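Local coordinates for protein hemoglobin subunit alpha (Isurus oxyrinchus, PDB 3MKB) that probably carries oxygen in shark blood as the heme-binding alpha subunit of a four-chain hemoglobin, at residues 25-30 / 110-115; 5-10 / 72-77. All coordinates share one frame; numbering follows the deposited sequence.

Interaction 1: residues 25-30 / 110-115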
ATOM      1  N   GLY A  25      -8.277   7.016  21.261  1.00 26.62           N
ATOM      2  CA  GLY A  25      -7.586   7.796  20.239  1.00 25.59           C
ATOM      3  C   GLY A  25      -6.093   7.885  20.520  1.00 27.34           C
ATOM      4  O   GLY A  25      -5.276   7.678  19.606  1.00 28.72           O
ATOM      5  N   ALA A  26      -5.732   8.257  21.735  1.00 26.39           N
ATOM      6  CA  ALA A  26      -4.325   8.465  22.056  1.00 27.51           C
ATOM      7  C   ALA A  26      -3.571   7.133  21.805  1.00 27.73           C
ATOM      8  O   ALA A  26      -2.469   7.121  21.305  1.00 26.38           O
ATOM      9  CB  ALA A  26      -4.195   8.869  23.473  1.00 26.32           C
ATOM     10  N   GLU A  27      -4.221   6.022  22.158  1.00 27.30           N
ATOM     11  CA  GLU A  27      -3.591   4.703  22.050  1.00 28.33           C
ATOM     12  C   GLU A  27      -3.432   4.323  20.577  1.00 27.78           C
ATOM     13  O   GLU A  27      -2.396   3.812  20.154  1.00 28.22           O
ATOM     14  CB  GLU A  27      -4.420   3.646  22.811  1.00 26.79           C
ATOM     15  CG  GLU A  27      -3.889   2.233  22.580  1.00 29.50           C
ATOM     16  CD  GLU A  27      -4.511   1.198  23.494  1.00 28.68           C
ATOM     17  OE1 GLU A  27      -5.103   1.561  24.548  1.00 32.16           O
ATOM     18  OE2 GLU A  27      -4.435   0.009  23.135  1.00 31.04           O
ATOM     19  N   ALA A  28      -4.449   4.605  19.755  1.00 26.92           N
ATOM     20  CA  ALA A  28      -4.381   4.227  18.366  1.00 26.21           C
ATOM     21  C   ALA A  28      -3.276   5.052  17.702  1.00 25.82           C
ATOM     22  O   ALA A  28      -2.481   4.490  16.916  1.00 26.47           O
ATOM     23  CB  ALA A  28      -5.739   4.420  17.649  1.00 24.94           C
ATOM     24  N   LEU A  29      -3.198   6.351  18.017  1.00 25.61           N
ATOM     25  CA  LEU A  29      -2.159   7.198  17.381  1.00 26.29           C
ATOM     26  C   LEU A  29      -0.765   6.747  17.892  1.00 26.77           C
ATOM     27  O   LEU A  29       0.205   6.752  17.123  1.00 26.54           O
ATOM     28  CB  LEU A  29      -2.397   8.697  17.671  1.00 28.00           C
ATOM     29  CG  LEU A  29      -3.537   9.427  16.921  1.00 27.24           C
ATOM     30  CD1 LEU A  29      -3.908  10.705  17.742  1.00 25.46           C
ATOM     31  CD2 LEU A  29      -3.155   9.738  15.415  1.00 25.61           C
ATOM     32  N   ALA A  30      -0.666   6.372  19.163  1.00 26.68           N
ATOM     33  CA  ALA A  30       0.624   5.861  19.706  1.00 28.06           C
ATOM     34  C   ALA A  30       1.080   4.575  18.950  1.00 27.74           C
ATOM     35  O   ALA A  30       2.260   4.403  18.608  1.00 28.05           O
ATOM     36  CB  ALA A  30       0.526   5.613  21.229  1.00 27.62           C
ATOM     37  N   ALA A 110      -9.149  -4.459  19.740  1.00 26.91           N
ATOM     38  CA  ALA A 110      -8.865  -5.848  20.018  1.00 27.77           C
ATOM     39  C   ALA A 110      -8.231  -5.965  21.376  1.00 28.90           C
ATOM     40  O   ALA A 110      -8.411  -6.980  22.046  1.00 29.09           O
ATOM     41  CB  ALA A 110      -7.911  -6.429  18.946  1.00 25.61           C
ATOM     42  N   THR A 111      -7.457  -4.968  21.803  1.00 30.54           N
ATOM     43  CA  THR A 111      -6.789  -5.111  23.105  1.00 30.68           C
ATOM     44  C   THR A 111      -7.761  -4.806  24.221  1.00 32.46           C
ATOM     45  O   THR A 111      -7.528  -5.174  25.356  1.00 33.04           O
ATOM     46  CB  THR A 111      -5.603  -4.161  23.296  1.00 31.15           C
ATOM     47  OG1 THR A 111      -6.080  -2.822  23.459  1.00 35.69           O
ATOM     48  CG2 THR A 111      -4.553  -4.288  22.130  1.00 27.66           C
ATOM     49  N   HIS A 112      -8.870  -4.124  23.887  1.00 33.48           N
ATOM     50  CA  HIS A 112      -9.807  -3.596  24.914  1.00 34.36           C
ATOM     51  C   HIS A 112     -11.129  -4.278  25.036  1.00 35.89           C
ATOM     52  O   HIS A 112     -11.542  -4.577  26.126  1.00 38.31           O
ATOM     53  CB  HIS A 112     -10.076  -2.095  24.688  1.00 32.26           C
ATOM     54  CG  HIS A 112      -8.970  -1.241  25.187  1.00 34.38           C
ATOM     55  ND1 HIS A 112      -8.802  -0.978  26.516  1.00 32.78           N
ATOM     56  CD2 HIS A 112      -7.941  -0.629  24.546  1.00 33.50           C
ATOM     57  CE1 HIS A 112      -7.750  -0.198  26.680  1.00 36.57           C
ATOM     58  NE2 HIS A 112      -7.210   0.027  25.499  1.00 32.52           N
ATOM     59  N   LEU A 113     -11.805  -4.514  23.929  1.00 36.80           N
ATOM     60  CA  LEU A 113     -13.177  -4.974  23.958  1.00 38.96           C
ATOM     61  C   LEU A 113     -13.224  -6.444  24.426  1.00 39.88           C
ATOM     62  O   LEU A 113     -12.401  -7.288  23.992  1.00 39.21           O
ATOM     63  CB  LEU A 113     -13.817  -4.825  22.573  1.00 37.96           C
ATOM     64  CG  LEU A 113     -14.482  -3.515  22.164  1.00 40.55           C
ATOM     65  CD1 LEU A 113     -13.760  -2.373  22.783  1.00 43.58           C
ATOM     66  CD2 LEU A 113     -14.548  -3.370  20.601  1.00 39.75           C
ATOM     67  N   ALA A 114     -14.199  -6.730  25.298  1.00 40.54           N
ATOM     68  CA  ALA A 114     -14.443  -8.111  25.719  1.00 41.04           C
ATOM     69  C   ALA A 114     -14.701  -8.943  24.485  1.00 40.76           C
ATOM     70  O   ALA A 114     -14.197 -10.037  24.328  1.00 42.32           O
ATOM     71  CB  ALA A 114     -15.606  -8.167  26.701  1.00 41.92           C
ATOM     72  N   GLU A 115     -15.412  -8.389  23.522  1.00 39.90           N
ATOM     73  CA  GLU A 115     -15.703  -9.158  22.351  1.00 38.18           C
ATOM     74  C   GLU A 115     -15.191  -8.451  21.047  1.00 37.04           C
ATOM     75  O   GLU A 115     -15.523  -7.319  20.753  1.00 37.54           O
ATOM     76  CB  GLU A 115     -17.213  -9.465  22.344  1.00 39.79           C
ATOM     77  CG  GLU A 115     -17.834  -9.919  23.740  1.00 37.94           C
ATOM     78  CD  GLU A 115     -17.708 -11.445  23.967  1.00 42.20           C
ATOM     79  OE1 GLU A 115     -16.578 -11.918  23.959  1.00 41.25           O
ATOM     80  OE2 GLU A 115     -18.730 -12.173  24.162  1.00 44.13           O
TER
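Glu27 and His112 meet between helices 21-35 and 97-112, whose backbones stay well apart here: the closest alpha carbons, Glu27 CA and Thr111 CA, are 10.4 Å from each other. Side chains alone bridge that distance. Glu27 leaves its helix with CG opposite the backbone nitrogen (chi1 173°) and runs on fully extended, which carries the carboxylate across to Thr111 and His112. There OE1 of Glu27 accepts a hydrogen bond from NE2 of His112, with 2.8 Å between the two atoms and an N-H...O angle of 164°. The oxygen sits practically in the imidazole plane, at the ring edge, while the donor comes to the syn side of OE1, somewhat out of the carboxylate plane; the two flat groups are turned 52° against each other. Glu27 OE2 passes 3.3 Å from OG1 of Thr111, but each has a stronger partner: OE2 a salt bridge with Arg31, one turn further along its own helix, and OG1 a hydrogen bond with the carbonyl oxygen of Thr108. Tyr24 meets the His112 ring edge-to-face, and Ala105 of the beta subunit packs on Thr111, so the contact lies beside a subunit interface. With one carboxylate oxygen given to Arg31 and the other to His112, the glutamate probably stays ionised, and its charge would favour a protonated imidazole.

Interaction 2: residues 5-10 / 72-77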
ATOM      1  N   VAL A   5     -26.899  -6.410  10.599  1.00 49.18           N
ATOM      2  CA  VAL A   5     -26.084  -6.970  11.686  1.00 47.29           C
ATOM      3  C   VAL A   5     -24.799  -6.130  11.931  1.00 46.26           C
ATOM      4  O   VAL A   5     -24.387  -5.924  13.072  1.00 44.39           O
ATOM      5  CB  VAL A   5     -25.755  -8.466  11.445  1.00 47.41           C
ATOM      6  CG1 VAL A   5     -24.702  -8.946  12.432  1.00 47.17           C
ATOM      7  CG2 VAL A   5     -27.018  -9.296  11.581  1.00 46.89           C
ATOM      8  N   GLU A   6     -24.228  -5.606  10.843  1.00 45.37           N
ATOM      9  CA  GLU A   6     -23.103  -4.689  10.961  1.00 44.65           C
ATOM     10  C   GLU A   6     -23.514  -3.357  11.561  1.00 43.85           C
ATOM     11  O   GLU A   6     -22.802  -2.832  12.415  1.00 42.62           O
ATOM     12  CB  GLU A   6     -22.416  -4.519   9.616  1.00 45.75           C
ATOM     13  CG  GLU A   6     -21.530  -5.739   9.306  1.00 47.25           C
ATOM     14  CD  GLU A   6     -21.110  -5.799   7.882  1.00 47.83           C
ATOM     15  OE1 GLU A   6     -21.777  -5.133   7.058  1.00 49.25           O
ATOM     16  OE2 GLU A   6     -20.140  -6.536   7.590  1.00 47.65           O
ATOM     17  N   ARG A   7     -24.669  -2.824  11.142  1.00 43.18           N
ATOM     18  CA  ARG A   7     -25.142  -1.525  11.663  1.00 43.47           C
ATOM     19  C   ARG A   7     -25.308  -1.599  13.151  1.00 42.33           C
ATOM     20  O   ARG A   7     -24.900  -0.701  13.886  1.00 42.34           O
ATOM     21  CB  ARG A   7     -26.437  -1.068  10.987  1.00 43.89           C
ATOM     22  CG  ARG A   7     -26.251  -0.935   9.479  1.00 48.56           C
ATOM     23  CD  ARG A   7     -27.603  -0.964   8.708  1.00 54.00           C
ATOM     24  NE  ARG A   7     -27.553  -0.173   7.475  1.00 54.89           N
ATOM     25  CZ  ARG A   7     -27.651   1.162   7.429  1.00 56.67           C
ATOM     26  NH1 ARG A   7     -27.784   1.896   8.539  1.00 55.07           N
ATOM     27  NH2 ARG A   7     -27.590   1.772   6.257  1.00 56.49           N
ATOM     28  N   SER A   8     -25.899  -2.692  13.614  1.00 41.95           N
ATOM     29  CA  SER A   8     -26.052  -2.906  15.033  1.00 41.53           C
ATOM     30  C   SER A   8     -24.671  -2.919  15.732  1.00 41.28           C
ATOM     31  O   SER A   8     -24.439  -2.231  16.762  1.00 40.86           O
ATOM     32  CB  SER A   8     -26.816  -4.210  15.278  1.00 41.85           C
ATOM     33  OG  SER A   8     -26.783  -4.538  16.674  1.00 45.46           O
ATOM     34  N   THR A   9     -23.756  -3.684  15.157  1.00 39.51           N
ATOM     35  CA  THR A   9     -22.450  -3.869  15.766  1.00 40.13           C
ATOM     36  C   THR A   9     -21.646  -2.563  15.809  1.00 37.82           C
ATOM     37  O   THR A   9     -21.004  -2.291  16.812  1.00 37.16           O
ATOM     38  CB  THR A   9     -21.669  -4.972  15.033  1.00 40.94           C
ATOM     39  OG1 THR A   9     -22.174  -6.260  15.453  1.00 46.69           O
ATOM     40  CG2 THR A   9     -20.155  -4.877  15.332  1.00 42.57           C
ATOM     41  N   ILE A  10     -21.703  -1.778  14.729  1.00 36.16           N
ATOM     42  CA  ILE A  10     -21.039  -0.467  14.653  1.00 35.25           C
ATOM     43  C   ILE A  10     -21.601   0.453  15.770  1.00 36.92           C
ATOM     44  O   ILE A  10     -20.839   1.004  16.547  1.00 36.63           O
ATOM     45  CB  ILE A  10     -21.195   0.132  13.187  1.00 36.09           C
ATOM     46  CG1 ILE A  10     -20.232  -0.585  12.215  1.00 32.72           C
ATOM     47  CG2 ILE A  10     -20.984   1.671  13.136  1.00 32.03           C
ATOM     48  CD1 ILE A  10     -20.606  -0.532  10.738  1.00 34.47           C
ATOM     49  N   HIS A  72     -23.747   8.426  10.931  1.00 41.26           N
ATOM     50  CA  HIS A  72     -23.977   8.937   9.568  1.00 42.26           C
ATOM     51  C   HIS A  72     -23.762   7.868   8.485  1.00 42.45           C
ATOM     52  O   HIS A  72     -23.318   8.195   7.369  1.00 42.43           O
ATOM     53  CB  HIS A  72     -23.036  10.124   9.295  1.00 41.59           C
ATOM     54  CG  HIS A  72     -23.452  11.388   9.982  1.00 39.69           C
ATOM     55  ND1 HIS A  72     -24.291  12.300   9.385  1.00 37.36           N
ATOM     56  CD2 HIS A  72     -23.159  11.890  11.204  1.00 35.08           C
ATOM     57  CE1 HIS A  72     -24.498  13.312  10.210  1.00 36.48           C
ATOM     58  NE2 HIS A  72     -23.824  13.088  11.318  1.00 37.42           N
ATOM     59  N   ASP A  73     -24.141   6.622   8.786  1.00 43.71           N
ATOM     60  CA  ASP A  73     -23.749   5.462   7.948  1.00 45.25           C
ATOM     61  C   ASP A  73     -24.208   5.533   6.486  1.00 45.76           C
ATOM     62  O   ASP A  73     -23.594   4.935   5.613  1.00 45.98           O
ATOM     63  CB  ASP A  73     -24.250   4.150   8.582  1.00 45.00           C
ATOM     64  CG  ASP A  73     -23.199   3.418   9.413  1.00 47.76           C
ATOM     65  OD1 ASP A  73     -21.971   3.690   9.305  1.00 49.06           O
ATOM     66  OD2 ASP A  73     -23.621   2.501  10.167  1.00 48.86           O
ATOM     67  N   ASP A  74     -25.296   6.255   6.221  1.00 46.84           N
ATOM     68  CA  ASP A  74     -25.883   6.317   4.874  1.00 48.15           C
ATOM     69  C   ASP A  74     -25.717   7.677   4.166  1.00 48.68           C
ATOM     70  O   ASP A  74     -26.340   7.939   3.129  1.00 49.04           O
ATOM     71  CB  ASP A  74     -27.372   5.944   4.946  1.00 49.12           C
ATOM     72  CG  ASP A  74     -27.588   4.501   5.408  1.00 50.76           C
ATOM     73  OD1 ASP A  74     -26.967   3.564   4.834  1.00 53.27           O
ATOM     74  OD2 ASP A  74     -28.345   4.321   6.368  1.00 52.01           O
ATOM     75  N   ASP A  75     -24.840   8.501   4.729  1.00 48.38           N
ATOM     76  CA  ASP A  75     -24.648   9.897   4.389  1.00 47.76           C
ATOM     77  C   ASP A  75     -23.159  10.266   4.287  1.00 46.88           C
ATOM     78  O   ASP A  75     -22.807  11.410   4.059  1.00 45.94           O
ATOM     79  CB  ASP A  75     -25.588  10.735   5.289  1.00 48.78           C
ATOM     80  CG  ASP A  75     -25.548  12.209   4.981  1.00 51.05           C
ATOM     81  OD1 ASP A  75     -25.576  13.009   5.942  1.00 53.83           O
ATOM     82  OD2 ASP A  75     -25.477  12.571   3.784  1.00 55.73           O
ATOM     83  N   LEU A  76     -22.281   9.289   4.473  1.00 46.18           N
ATOM     84  CA  LEU A  76     -20.858   9.518   4.787  1.00 45.95           C
ATOM     85  C   LEU A  76     -20.179  10.525   3.835  1.00 45.43           C
ATOM     86  O   LEU A  76     -19.298  11.311   4.238  1.00 44.34           O
ATOM     87  CB  LEU A  76     -20.106   8.190   4.819  1.00 45.77           C
ATOM     88  CG  LEU A  76     -20.350   7.290   6.037  1.00 45.77           C
ATOM     89  CD1 LEU A  76     -19.464   6.026   5.962  1.00 42.96           C
ATOM     90  CD2 LEU A  76     -20.131   8.065   7.352  1.00 44.12           C
ATOM     91  N   HIS A  77     -20.593  10.489   2.574  1.00 44.76           N
ATOM     92  CA  HIS A  77     -20.007  11.377   1.579  1.00 45.21           C
ATOM     93  C   HIS A  77     -20.191  12.863   1.933  1.00 44.13           C
ATOM     94  O   HIS A  77     -19.228  13.660   1.901  1.00 43.46           O
ATOM     95  CB  HIS A  77     -20.550  11.081   0.172  1.00 45.57           C
ATOM     96  CG  HIS A  77     -19.877  11.879  -0.908  1.00 49.37           C
ATOM     97  ND1 HIS A  77     -18.517  11.810  -1.150  1.00 50.46           N
ATOM     98  CD2 HIS A  77     -20.378  12.746  -1.822  1.00 51.17           C
ATOM     99  CE1 HIS A  77     -18.206  12.612  -2.155  1.00 52.09           C
ATOM    100  NE2 HIS A  77     -19.317  13.188  -2.584  1.00 53.87           N
TER
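Arg7, on helix 4-19, brings its guanidinium to Asp74 in the turn that precedes helix 76-79; the nearest alpha carbons, Arg7 CA and Asp73 CA, are 8.0 Å apart. CB, CG and CD of Arg7 make no contact with 72-77; CG lies opposite the carbonyl carbon (chi1 -59°), and the extended chain from CG to NE places the guanidinium at the turn. Arg7 NE donates a hydrogen bond to Phe2 O, in the residues before helix 4-19. Beyond CZ, Arg7 and Asp74 form a salt bridge, the carboxylate at the guanidinium edge and the two planes 35° apart. Arg7 NH1 gives a weak hydrogen bond to Asp74 OD2 (3.3 Å), part of that salt bridge. The details at NH2 are doubtful, because the model sets this atom too close to the carboxylate. Asp73 is directed toward helix 4-19, and its OD2 is 4.1 Å from CG2 of Ile10. The same Asp73 OD2 lies 4.5 Å from Arg7 NH1, near enough for attraction between charges but with no N-H directed at it. Asp73 OD1 is buried by the contact and has no partner in the model. Phe2 packs on both Ile10 and Asp73, whose side chain is about 13 Å from the heme. In this all-helical globin chain the contact ties the first helix to the connection between helices 53-70 and 76-79.

How the interactions relate
From the N terminus the chain enters helix 4-19, which supplies the first half of interaction 2, and passes directly into helix 21-35, which supplies the first half of interaction 1. It then runs through helix 53-70 to segment 72-77, a turn leading into helix 76-79, where interaction 2 closes a loop with 61 residues between its segments. Helices 81-91 and 97-112 follow, and at segment 110-115 interaction 1 closes its own loop, with 79 residues between. The segments alternate, so the loops cross rather than nest. The centres of interactions 1 and 2 are about 20 Å apart, and the two do not touch; Leu113 nevertheless packs on Ile13 and Ile16, bringing helix 4-19 against the 110-115 segment as well.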